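Local coordinates for putative Ribokinase II (Escherichia coli O6, PDB 3IQ0), which probably phosphorylates a sugar such as ribose with ATP and magnesium, as a member of the pfkB (ribokinase-like) family of carbohydrate kinases, at residues A39-I44 with H71-D76; L50-G55 with C269-F274; G55-V60 with Q121-N126. All coordinates share one frame; numbering follows the deposited sequence.

Contact 1: residues A39-I44 with H71-D76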
ATOM      1  N   ALA B  39      -5.962 -14.327  -5.093  1.00 19.21           N
ATOM      2  CA  ALA B  39      -6.188 -15.680  -5.585  1.00 18.62           C
ATOM      3  C   ALA B  39      -7.110 -16.518  -4.698  1.00 18.75           C
ATOM      4  O   ALA B  39      -8.121 -17.037  -5.173  1.00 18.82           O
ATOM      5  CB  ALA B  39      -4.840 -16.401  -5.783  1.00 18.56           C
ATOM      6  N   PRO B  40      -6.782 -16.663  -3.403  1.00 17.44           N
ATOM      7  CA  PRO B  40      -7.650 -17.466  -2.534  1.00 17.01           C
ATOM      8  C   PRO B  40      -9.082 -16.932  -2.472  1.00 17.74           C
ATOM      9  O   PRO B  40     -10.039 -17.710  -2.458  1.00 14.69           O
ATOM     10  CB  PRO B  40      -6.954 -17.389  -1.175  1.00 19.45           C
ATOM     11  CG  PRO B  40      -5.506 -17.203  -1.541  1.00 17.18           C
ATOM     12  CD  PRO B  40      -5.589 -16.204  -2.668  1.00 19.05           C
ATOM     13  N   ALA B  41      -9.220 -15.606  -2.435  1.00 17.34           N
ATOM     14  CA  ALA B  41     -10.536 -14.977  -2.362  1.00 16.85           C
ATOM     15  C   ALA B  41     -11.356 -15.216  -3.627  1.00 17.35           C
ATOM     16  O   ALA B  41     -12.553 -15.487  -3.555  1.00 18.54           O
ATOM     17  CB  ALA B  41     -10.393 -13.477  -2.106  1.00 16.29           C
ATOM     18  N   ILE B  42     -10.717 -15.105  -4.785  1.00 16.46           N
ATOM     19  CA  ILE B  42     -11.416 -15.334  -6.042  1.00 16.85           C
ATOM     20  C   ILE B  42     -11.802 -16.813  -6.147  1.00 15.59           C
ATOM     21  O   ILE B  42     -12.906 -17.147  -6.583  1.00 15.06           O
ATOM     22  CB  ILE B  42     -10.543 -14.920  -7.243  1.00 14.61           C
ATOM     23  CG1 ILE B  42     -10.123 -13.457  -7.088  1.00 15.01           C
ATOM     24  CG2 ILE B  42     -11.322 -15.107  -8.536  1.00 14.56           C
ATOM     25  CD1 ILE B  42      -9.077 -13.008  -8.072  1.00 16.71           C
ATOM     26  N   PHE B  43     -10.894 -17.694  -5.741  1.00 15.93           N
ATOM     27  CA  PHE B  43     -11.161 -19.129  -5.767  1.00 15.61           C
ATOM     28  C   PHE B  43     -12.411 -19.421  -4.943  1.00 15.81           C
ATOM     29  O   PHE B  43     -13.366 -20.035  -5.424  1.00 15.08           O
ATOM     30  CB  PHE B  43      -9.985 -19.909  -5.154  1.00 16.48           C
ATOM     31  CG  PHE B  43     -10.273 -21.377  -4.912  1.00 16.04           C
ATOM     32  CD1 PHE B  43     -10.088 -22.316  -5.924  1.00 20.52           C
ATOM     33  CD2 PHE B  43     -10.725 -21.817  -3.669  1.00 17.26           C
ATOM     34  CE1 PHE B  43     -10.343 -23.673  -5.706  1.00 17.62           C
ATOM     35  CE2 PHE B  43     -10.989 -23.174  -3.433  1.00 16.81           C
ATOM     36  CZ  PHE B  43     -10.796 -24.101  -4.454  1.00 19.35           C
ATOM     37  N   ILE B  44     -12.391 -18.972  -3.694  1.00 15.04           N
ATOM     38  CA  ILE B  44     -13.500 -19.212  -2.782  1.00 16.50           C
ATOM     39  C   ILE B  44     -14.793 -18.533  -3.210  1.00 15.52           C
ATOM     40  O   ILE B  44     -15.878 -19.035  -2.927  1.00 16.92           O
ATOM     41  CB  ILE B  44     -13.130 -18.787  -1.336  1.00 16.58           C
ATOM     42  CG1 ILE B  44     -13.799 -19.735  -0.347  1.00 18.06           C
ATOM     43  CG2 ILE B  44     -13.547 -17.355  -1.062  1.00 16.45           C
ATOM     44  CD1 ILE B  44     -13.298 -21.150  -0.457  1.00 17.11           C
ATOM     45  N   HIS B  71     -17.347  -7.756   2.844  1.00 24.62           N
ATOM     46  CA  HIS B  71     -18.733  -7.562   2.429  1.00 25.25           C
ATOM     47  C   HIS B  71     -19.092  -8.404   1.208  1.00 24.89           C
ATOM     48  O   HIS B  71     -20.143  -9.053   1.170  1.00 23.71           O
ATOM     49  CB  HIS B  71     -18.993  -6.085   2.112  1.00 28.09           C
ATOM     50  CG  HIS B  71     -18.930  -5.183   3.306  1.00 30.78           C
ATOM     51  ND1 HIS B  71     -18.915  -3.811   3.197  1.00 34.30           N
ATOM     52  CD2 HIS B  71     -18.880  -5.460   4.630  1.00 32.32           C
ATOM     53  CE1 HIS B  71     -18.856  -3.277   4.407  1.00 34.34           C
ATOM     54  NE2 HIS B  71     -18.834  -4.255   5.292  1.00 33.86           N
ATOM     55  N   ARG B  72     -18.222  -8.380   0.205  1.00 22.14           N
ATOM     56  CA  ARG B  72     -18.440  -9.140  -1.023  1.00 20.84           C
ATOM     57  C   ARG B  72     -18.514 -10.638  -0.733  1.00 20.42           C
ATOM     58  O   ARG B  72     -19.450 -11.308  -1.149  1.00 19.50           O
ATOM     59  CB  ARG B  72     -17.314  -8.868  -2.026  1.00 20.62           C
ATOM     60  CG  ARG B  72     -17.231  -9.893  -3.153  1.00 23.47           C
ATOM     61  CD  ARG B  72     -18.461  -9.852  -4.045  1.00 29.39           C
ATOM     62  NE  ARG B  72     -18.277  -8.934  -5.161  1.00 36.34           N
ATOM     63  CZ  ARG B  72     -17.830  -9.291  -6.362  1.00 38.51           C
ATOM     64  NH1 ARG B  72     -17.527 -10.557  -6.619  1.00 39.37           N
ATOM     65  NH2 ARG B  72     -17.670  -8.375  -7.305  1.00 41.63           N
ATOM     66  N   LEU B  73     -17.514 -11.159  -0.032  1.00 20.62           N
ATOM     67  CA  LEU B  73     -17.476 -12.581   0.306  1.00 19.22           C
ATOM     68  C   LEU B  73     -18.666 -13.009   1.160  1.00 20.18           C
ATOM     69  O   LEU B  73     -19.269 -14.055   0.915  1.00 19.76           O
ATOM     70  CB  LEU B  73     -16.163 -12.903   1.029  1.00 21.03           C
ATOM     71  CG  LEU B  73     -14.993 -13.497   0.221  1.00 21.98           C
ATOM     72  CD1 LEU B  73     -15.175 -13.287  -1.259  1.00 22.52           C
ATOM     73  CD2 LEU B  73     -13.699 -12.899   0.703  1.00 20.08           C
ATOM     74  N   ALA B  74     -19.007 -12.207   2.162  1.00 18.70           N
ATOM     75  CA  ALA B  74     -20.133 -12.544   3.026  1.00 19.99           C
ATOM     76  C   ALA B  74     -21.429 -12.536   2.228  1.00 20.91           C
ATOM     77  O   ALA B  74     -22.243 -13.454   2.336  1.00 24.14           O
ATOM     78  CB  ALA B  74     -20.222 -11.554   4.183  1.00 22.26           C
ATOM     79  N   ALA B  75     -21.612 -11.503   1.412  1.00 21.97           N
ATOM     80  CA  ALA B  75     -22.813 -11.378   0.598  1.00 22.35           C
ATOM     81  C   ALA B  75     -22.947 -12.539  -0.380  1.00 22.66           C
ATOM     82  O   ALA B  75     -24.057 -12.956  -0.699  1.00 22.94           O
ATOM     83  CB  ALA B  75     -22.797 -10.047  -0.163  1.00 22.79           C
ATOM     84  N   ASP B  76     -21.820 -13.066  -0.853  1.00 22.77           N
ATOM     85  CA  ASP B  76     -21.862 -14.177  -1.789  1.00 21.63           C
ATOM     86  C   ASP B  76     -22.077 -15.524  -1.101  1.00 23.29           C
ATOM     87  O   ASP B  76     -22.211 -16.554  -1.764  1.00 21.50           O
ATOM     88  CB  ASP B  76     -20.601 -14.204  -2.655  1.00 22.02           C
ATOM     89  CG  ASP B  76     -20.628 -13.144  -3.747  1.00 24.11           C
ATOM     90  OD1 ASP B  76     -21.715 -12.587  -4.025  1.00 24.45           O
ATOM     91  OD2 ASP B  76     -19.572 -12.873  -4.347  1.00 21.72           O
TER
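Leu73 of helix 64-75 reaches across to two residues one turn apart on helix 39-49, Ala41 and Ile44. Leu73 points at the other helix; Ala41 and Ile44 leave their own helix across that direction. The two methyls of Leu73 divide the work. CD2 comes up to the CB of Ala41 at 4.4 Å. CD1 comes nearest to the carbonyl oxygen, 4.1 Å from Ala41 O. Off-staggered torsions of Leu73 (chi1 -98°, chi2 18°) set the two methyls there. Nearer its backbone, Leu73 CG meets CG2 of Ile44 at 4.3 Å. The rest of the Ile44 side chain leads away, and it touches Cys54 of strand 54-61. No hydrogen bond joins the two segments. The touch is apolar and small, 99 Å² in all, with the backbones nearest at Ala41 and Leu73, 7.8 Å between CA atoms. Nearby, Arg72 makes a salt bridge to Glu298, and Asp76 O accepts a hydrogen bond from Thr48. Two helices that flank the intervening strand 54-61 in sequence thus pack side by side through small and branched apolar residues, a layer of the alpha/beta fold of ribokinase-like kinases.

Contact 2: residues L50-G55 with C269-F274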
ATOM      1  N   LEU B  50     -21.179 -21.285  -6.793  1.00 16.00           N
ATOM      2  CA  LEU B  50     -21.681 -22.540  -7.342  1.00 16.67           C
ATOM      3  C   LEU B  50     -22.586 -23.231  -6.303  1.00 18.64           C
ATOM      4  O   LEU B  50     -23.124 -24.313  -6.550  1.00 19.97           O
ATOM      5  CB  LEU B  50     -20.513 -23.439  -7.783  1.00 15.51           C
ATOM      6  CG  LEU B  50     -19.818 -22.881  -9.043  1.00 14.30           C
ATOM      7  CD1 LEU B  50     -18.555 -23.665  -9.368  1.00 14.44           C
ATOM      8  CD2 LEU B  50     -20.803 -22.923 -10.227  1.00 16.37           C
ATOM      9  N   GLY B  51     -22.762 -22.579  -5.152  1.00 17.36           N
ATOM     10  CA  GLY B  51     -23.640 -23.093  -4.107  1.00 17.12           C
ATOM     11  C   GLY B  51     -23.032 -24.011  -3.065  1.00 18.59           C
ATOM     12  O   GLY B  51     -23.735 -24.558  -2.215  1.00 18.80           O
ATOM     13  N   VAL B  52     -21.721 -24.181  -3.123  1.00 17.69           N
ATOM     14  CA  VAL B  52     -21.029 -25.057  -2.193  1.00 18.40           C
ATOM     15  C   VAL B  52     -20.584 -24.284  -0.956  1.00 17.97           C
ATOM     16  O   VAL B  52     -19.843 -23.308  -1.053  1.00 20.27           O
ATOM     17  CB  VAL B  52     -19.810 -25.717  -2.895  1.00 18.19           C
ATOM     18  CG1 VAL B  52     -18.929 -26.431  -1.888  1.00 15.91           C
ATOM     19  CG2 VAL B  52     -20.298 -26.698  -3.966  1.00 18.28           C
ATOM     20  N   PRO B  53     -21.064 -24.693   0.229  1.00 20.38           N
ATOM     21  CA  PRO B  53     -20.691 -24.018   1.477  1.00 18.91           C
ATOM     22  C   PRO B  53     -19.179 -23.996   1.632  1.00 18.37           C
ATOM     23  O   PRO B  53     -18.513 -25.012   1.414  1.00 17.56           O
ATOM     24  CB  PRO B  53     -21.393 -24.847   2.560  1.00 21.51           C
ATOM     25  CG  PRO B  53     -21.753 -26.136   1.878  1.00 23.61           C
ATOM     26  CD  PRO B  53     -22.069 -25.739   0.477  1.00 19.34           C
ATOM     27  N   CYS B  54     -18.646 -22.834   2.006  1.00 16.94           N
ATOM     28  CA  CYS B  54     -17.197 -22.671   2.133  1.00 17.62           C
ATOM     29  C   CYS B  54     -16.806 -21.547   3.088  1.00 17.95           C
ATOM     30  O   CYS B  54     -17.657 -20.789   3.558  1.00 17.11           O
ATOM     31  CB  CYS B  54     -16.622 -22.368   0.759  1.00 16.50           C
ATOM     32  SG  CYS B  54     -17.475 -20.963  -0.011  1.00 19.80           S
ATOM     33  N   GLY B  55     -15.505 -21.438   3.353  1.00 20.10           N
ATOM     34  CA  GLY B  55     -14.999 -20.409   4.241  1.00 19.00           C
ATOM     35  C   GLY B  55     -13.577 -20.047   3.859  1.00 20.13           C
ATOM     36  O   GLY B  55     -12.959 -20.721   3.033  1.00 18.74           O
ATOM     37  N   CYS B 269     -17.628 -28.348  -8.348  1.00 16.51           N
ATOM     38  CA  CYS B 269     -18.357 -29.303  -9.178  1.00 17.53           C
ATOM     39  C   CYS B 269     -18.137 -30.722  -8.703  1.00 19.86           C
ATOM     40  O   CYS B 269     -19.051 -31.549  -8.743  1.00 21.33           O
ATOM     41  CB  CYS B 269     -17.940 -29.174 -10.637  1.00 14.61           C
ATOM     42  SG  CYS B 269     -18.617 -27.716 -11.403  1.00 22.28           S
ATOM     43  N   ARG B 270     -16.919 -31.010  -8.265  1.00 19.54           N
ATOM     44  CA  ARG B 270     -16.617 -32.335  -7.756  1.00 20.23           C
ATOM     45  C   ARG B 270     -17.400 -32.555  -6.462  1.00 19.59           C
ATOM     46  O   ARG B 270     -17.881 -33.657  -6.214  1.00 19.23           O
ATOM     47  CB  ARG B 270     -15.108 -32.484  -7.528  1.00 19.77           C
ATOM     48  CG  ARG B 270     -14.330 -32.537  -8.831  1.00 22.82           C
ATOM     49  CD  ARG B 270     -14.634 -33.826  -9.599  1.00 23.66           C
ATOM     50  NE  ARG B 270     -13.805 -34.933  -9.130  1.00 27.26           N
ATOM     51  CZ  ARG B 270     -14.002 -36.210  -9.441  1.00 28.11           C
ATOM     52  NH1 ARG B 270     -15.015 -36.566 -10.224  1.00 31.18           N
ATOM     53  NH2 ARG B 270     -13.169 -37.133  -8.978  1.00 28.67           N
ATOM     54  N   GLN B 271     -17.540 -31.504  -5.649  1.00 19.24           N
ATOM     55  CA  GLN B 271     -18.302 -31.617  -4.399  1.00 20.75           C
ATOM     56  C   GLN B 271     -19.776 -31.883  -4.699  1.00 21.35           C
ATOM     57  O   GLN B 271     -20.487 -32.470  -3.882  1.00 23.01           O
ATOM     58  CB  GLN B 271     -18.207 -30.342  -3.558  1.00 20.61           C
ATOM     59  CG  GLN B 271     -16.915 -30.181  -2.764  1.00 24.38           C
ATOM     60  CD  GLN B 271     -16.525 -31.444  -2.014  1.00 25.01           C
ATOM     61  OE1 GLN B 271     -15.806 -32.297  -2.542  1.00 25.54           O
ATOM     62  NE2 GLN B 271     -17.005 -31.576  -0.781  1.00 23.27           N
ATOM     63  N   LEU B 272     -20.237 -31.443  -5.864  1.00 21.22           N
ATOM     64  CA  LEU B 272     -21.631 -31.650  -6.241  1.00 21.91           C
ATOM     65  C   LEU B 272     -21.797 -32.992  -6.951  1.00 23.55           C
ATOM     66  O   LEU B 272     -22.841 -33.276  -7.530  1.00 24.59           O
ATOM     67  CB  LEU B 272     -22.116 -30.499  -7.132  1.00 20.42           C
ATOM     68  CG  LEU B 272     -22.059 -29.102  -6.496  1.00 22.63           C
ATOM     69  CD1 LEU B 272     -22.448 -28.057  -7.517  1.00 20.72           C
ATOM     70  CD2 LEU B 272     -22.975 -29.033  -5.281  1.00 20.91           C
ATOM     71  N   GLY B 273     -20.752 -33.815  -6.904  1.00 25.28           N
ATOM     72  CA  GLY B 273     -20.810 -35.137  -7.505  1.00 24.96           C
ATOM     73  C   GLY B 273     -20.567 -35.308  -8.997  1.00 25.23           C
ATOM     74  O   GLY B 273     -20.841 -36.377  -9.539  1.00 26.00           O
ATOM     75  N   PHE B 274     -20.070 -34.277  -9.674  1.00 24.83           N
ATOM     76  CA  PHE B 274     -19.791 -34.386 -11.108  1.00 25.08           C
ATOM     77  C   PHE B 274     -18.631 -35.359 -11.306  1.00 24.09           C
ATOM     78  O   PHE B 274     -17.729 -35.412 -10.474  1.00 24.94           O
ATOM     79  CB  PHE B 274     -19.375 -33.027 -11.684  1.00 25.22           C
ATOM     80  CG  PHE B 274     -20.509 -32.067 -11.901  1.00 25.81           C
ATOM     81  CD1 PHE B 274     -21.626 -32.073 -11.075  1.00 28.05           C
ATOM     82  CD2 PHE B 274     -20.423 -31.105 -12.899  1.00 26.51           C
ATOM     83  CE1 PHE B 274     -22.639 -31.131 -11.239  1.00 29.29           C
ATOM     84  CE2 PHE B 274     -21.428 -30.158 -13.070  1.00 28.24           C
ATOM     85  CZ  PHE B 274     -22.539 -30.171 -12.236  1.00 28.35           C
TER
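Val52 and Leu272 meet where two helices end, each in a Schellman motif. Helix 39-49 is closed off by Gly51 and helix 258-271 by Gly273, both with positive phi. In the alpha/beta fold of the ribokinase family this brings the turn leading into strand 54-61 against the end of a helix more than 200 residues later. In the second motif Phe274 N bonds to Cys269 O and Gly273 N to Arg270 O. The same end is tied by a side chain: Arg270 NH1 donates to Phe274 O at 3.0 Å. The bond is bent, 137° at the hydrogen, yet it arrives in the carbonyl plane on a lone pair. The acceptor sits 25° out of the guanidinium plane. Arg270 has a second partner: its NH2 forms a salt bridge with Glu224.

Across the contact the grip is apolar, with no hydrogen bond between the segments. Val52 and Leu272 carry it, their side chains sliding past each other in opposite directions. With chi1 of Val52 at 170°, CG1 is anti to the backbone N. CG2 is thereby anti to the carbonyl carbon, beside the backbone N, and is the methyl that meets the helix end. It touches Gln271 CB at 4.2 Å on one residue and the branched end of Leu272 on the next. Val52 also packs on Val47, Val6 and Ala268, so it is buried, whereas Leu272 is exposed. Leu50 is buried against Ala265 and Ala268 of the helix before its end. The two methyls of Leu272 part company: CD2 lies 3.8 Å from Val52 CG2, while CD1 rests 3.9 Å from Leu50 O.

Contact 3: residues G55-V60 with Q121-N126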
ATOM      1  N   GLY B  55     -15.505 -21.438   3.353  1.00 20.10           N
ATOM      2  CA  GLY B  55     -14.999 -20.409   4.241  1.00 19.00           C
ATOM      3  C   GLY B  55     -13.577 -20.047   3.859  1.00 20.13           C
ATOM      4  O   GLY B  55     -12.959 -20.721   3.033  1.00 18.74           O
ATOM      5  N   ILE B  56     -13.042 -18.984   4.445  1.00 20.23           N
ATOM      6  CA  ILE B  56     -11.680 -18.585   4.125  1.00 19.13           C
ATOM      7  C   ILE B  56     -10.959 -18.035   5.346  1.00 19.67           C
ATOM      8  O   ILE B  56     -11.550 -17.334   6.163  1.00 19.69           O
ATOM      9  CB  ILE B  56     -11.654 -17.537   2.969  1.00 19.20           C
ATOM     10  CG1 ILE B  56     -10.206 -17.208   2.591  1.00 20.03           C
ATOM     11  CG2 ILE B  56     -12.424 -16.284   3.365  1.00 19.87           C
ATOM     12  CD1 ILE B  56     -10.062 -16.362   1.333  1.00 17.48           C
ATOM     13  N   ILE B  57      -9.682 -18.379   5.471  1.00 20.42           N
ATOM     14  CA  ILE B  57      -8.857 -17.912   6.584  1.00 22.69           C
ATOM     15  C   ILE B  57      -7.894 -16.899   5.994  1.00 24.04           C
ATOM     16  O   ILE B  57      -7.062 -17.250   5.162  1.00 25.22           O
ATOM     17  CB  ILE B  57      -8.044 -19.067   7.214  1.00 22.66           C
ATOM     18  CG1 ILE B  57      -8.989 -20.101   7.831  1.00 26.18           C
ATOM     19  CG2 ILE B  57      -7.106 -18.523   8.277  1.00 22.35           C
ATOM     20  CD1 ILE B  57      -8.286 -21.339   8.349  1.00 25.70           C
ATOM     21  N   SER B  58      -8.008 -15.645   6.420  1.00 24.71           N
ATOM     22  CA  SER B  58      -7.142 -14.595   5.896  1.00 26.87           C
ATOM     23  C   SER B  58      -7.034 -13.434   6.880  1.00 27.12           C
ATOM     24  O   SER B  58      -7.599 -13.487   7.968  1.00 24.90           O
ATOM     25  CB  SER B  58      -7.697 -14.102   4.555  1.00 27.56           C
ATOM     26  OG  SER B  58      -6.808 -13.200   3.915  1.00 29.83           O
ATOM     27  N   CYS B  59      -6.300 -12.393   6.487  1.00 27.40           N
ATOM     28  CA  CYS B  59      -6.106 -11.208   7.318  1.00 28.74           C
ATOM     29  C   CYS B  59      -6.253  -9.937   6.499  1.00 26.20           C
ATOM     30  O   CYS B  59      -5.699  -9.840   5.413  1.00 26.98           O
ATOM     31  CB  CYS B  59      -4.701 -11.199   7.935  1.00 29.29           C
ATOM     32  SG  CYS B  59      -4.461 -12.260   9.363  1.00 40.19           S
ATOM     33  N   VAL B  60      -7.006  -8.972   7.014  1.00 24.89           N
ATOM     34  CA  VAL B  60      -7.158  -7.683   6.340  1.00 25.33           C
ATOM     35  C   VAL B  60      -6.963  -6.611   7.405  1.00 26.78           C
ATOM     36  O   VAL B  60      -6.991  -6.911   8.603  1.00 28.01           O
ATOM     37  CB  VAL B  60      -8.561  -7.491   5.703  1.00 23.72           C
ATOM     38  CG1 VAL B  60      -8.817  -8.565   4.659  1.00 22.19           C
ATOM     39  CG2 VAL B  60      -9.630  -7.505   6.777  1.00 25.26           C
ATOM     40  N   GLN B 121      -1.336 -19.079  14.276  1.00 64.49           N
ATOM     41  CA  GLN B 121      -2.269 -18.924  15.380  1.00 65.42           C
ATOM     42  C   GLN B 121      -3.567 -18.315  14.875  1.00 65.35           C
ATOM     43  O   GLN B 121      -4.645 -18.614  15.386  1.00 65.59           O
ATOM     44  CB  GLN B 121      -1.672 -18.045  16.478  1.00 66.23           C
ATOM     45  CG  GLN B 121      -2.356 -18.242  17.820  1.00 67.39           C
ATOM     46  CD  GLN B 121      -2.422 -19.709  18.218  1.00 67.77           C
ATOM     47  OE1 GLN B 121      -1.395 -20.384  18.318  1.00 68.91           O
ATOM     48  NE2 GLN B 121      -3.633 -20.209  18.443  1.00 67.12           N
ATOM     49  N   HIS B 122      -3.459 -17.460  13.866  1.00 65.60           N
ATOM     50  CA  HIS B 122      -4.634 -16.827  13.283  1.00 65.80           C
ATOM     51  C   HIS B 122      -5.516 -17.866  12.595  1.00 64.69           C
ATOM     52  O   HIS B 122      -6.568 -17.532  12.049  1.00 64.73           O
ATOM     53  CB  HIS B 122      -4.206 -15.747  12.288  1.00 67.44           C
ATOM     54  CG  HIS B 122      -4.081 -14.384  12.895  1.00 69.08           C
ATOM     55  ND1 HIS B 122      -3.130 -13.472  12.490  1.00 70.02           N
ATOM     56  CD2 HIS B 122      -4.802 -13.771  13.864  1.00 69.60           C
ATOM     57  CE1 HIS B 122      -3.268 -12.357  13.185  1.00 70.35           C
ATOM     58  NE2 HIS B 122      -4.276 -12.512  14.026  1.00 70.16           N
ATOM     59  N   VAL B 123      -5.081 -19.124  12.628  1.00 63.04           N
ATOM     60  CA  VAL B 123      -5.837 -20.212  12.022  1.00 61.34           C
ATOM     61  C   VAL B 123      -6.950 -20.645  12.966  1.00 61.06           C
ATOM     62  O   VAL B 123      -8.003 -20.010  13.003  1.00 60.73           O
ATOM     63  CB  VAL B 123      -4.930 -21.423  11.709  1.00 60.56           C
ATOM     64  CG1 VAL B 123      -5.760 -22.587  11.195  1.00 60.51           C
ATOM     65  CG2 VAL B 123      -3.902 -21.032  10.667  1.00 60.59           C
ATOM     66  N   ASP B 124      -6.701 -21.714  13.725  1.00 60.79           N
ATOM     67  CA  ASP B 124      -7.646 -22.289  14.694  1.00 60.89           C
ATOM     68  C   ASP B 124      -7.794 -23.776  14.383  1.00 60.61           C
ATOM     69  O   ASP B 124      -6.817 -24.457  14.069  1.00 61.39           O
ATOM     70  CB  ASP B 124      -9.028 -21.626  14.598  1.00 60.24           C
ATOM     71  CG  ASP B 124      -9.770 -21.622  15.920  1.00 60.02           C
ATOM     72  OD1 ASP B 124      -9.876 -22.691  16.551  1.00 58.86           O
ATOM     73  OD2 ASP B 124     -10.254 -20.543  16.323  1.00 60.14           O
ATOM     74  N   GLU B 125      -9.026 -24.266  14.482  1.00 59.68           N
ATOM     75  CA  GLU B 125      -9.367 -25.656  14.200  1.00 58.43           C
ATOM     76  C   GLU B 125     -10.843 -25.817  14.547  1.00 56.45           C
ATOM     77  O   GLU B 125     -11.499 -26.760  14.114  1.00 57.05           O
ATOM     78  CB  GLU B 125      -8.509 -26.630  15.016  1.00 61.25           C
ATOM     79  CG  GLU B 125      -8.817 -26.712  16.498  1.00 64.69           C
ATOM     80  CD  GLU B 125      -8.700 -25.377  17.205  1.00 67.62           C
ATOM     81  OE1 GLU B 125      -7.677 -24.684  17.009  1.00 68.89           O
ATOM     82  OE2 GLU B 125      -9.630 -25.026  17.967  1.00 68.51           O
ATOM     83  N   ASN B 126     -11.347 -24.877  15.341  1.00 53.50           N
ATOM     84  CA  ASN B 126     -12.747 -24.848  15.721  1.00 50.99           C
ATOM     85  C   ASN B 126     -13.448 -24.346  14.462  1.00 48.85           C
ATOM     86  O   ASN B 126     -14.647 -24.543  14.268  1.00 48.54           O
ATOM     87  CB  ASN B 126     -12.966 -23.856  16.868  1.00 52.75           C
ATOM     88  CG  ASN B 126     -14.431 -23.483  17.051  1.00 55.20           C
ATOM     89  OD1 ASN B 126     -15.252 -24.305  17.472  1.00 56.16           O
ATOM     90  ND2 ASN B 126     -14.767 -22.234  16.736  1.00 54.64           N
TER
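Ile57 and Cys59, two residues apart on strand 54-61, both point at the loop 121-126 and meet Val123 and His122. The tight part is apolar. The side chains of Ile57 and Val123 cross at a slant, and CD1 of Ile57 comes within 4.0 Å of Val123 CG1. With chi1 at -64°, CG1 of Ile57 stands beside the backbone N and CG2 is left anti to it. That CG2 branch lies 3.9 Å from the carbonyl O of His122. Val123 also packs on Ala149 and Lys152 of helix 144-159. The Cys59 sulfur approaches the His122 ring obliquely, 4.1 Å from its centroid and 33° off the normal. Its nearest ring atom is ND1, with 3.6 Å between SG and ND1.

His122 is only partly buried, and beyond Val123 the loop opens to solvent. There Asp124 turns its carboxylate away from the strand. Its OD1 accepts a bond from Asn126 N at 2.9 Å, nearly straight at 169° but from above the carboxylate plane. This closes an Asx turn. Glu125 and Asn126 are exposed. The contact joins a surface loop, which leads toward strand 131-137, to one face of the central sheet of the ribokinase-like alpha/beta fold.

Overall arrangement
All three contacts gather round strand 54-61 and the elements beside it in sequence. Contacts 2 and 3 share Gly55: contact 2 is made by the turn just before the strand, contact 3 by the strand's middle. Their centres are about 21 Å apart. Contact 1 pairs the helices that come before and after this strand, and it touches both other contacts. Ile44 CD1 lies 3.5 Å from Gly55 O and 3.7 Å from Cys54 CB, and Ile56 CD1 lies 3.9 Å from Ala41 N. Centres of contacts 1 and 2 are about 15 Å apart, those of 1 and 3 about 14 Å. The side chains of Ala41 and Leu50 are each about 13 Å from the bound ATP.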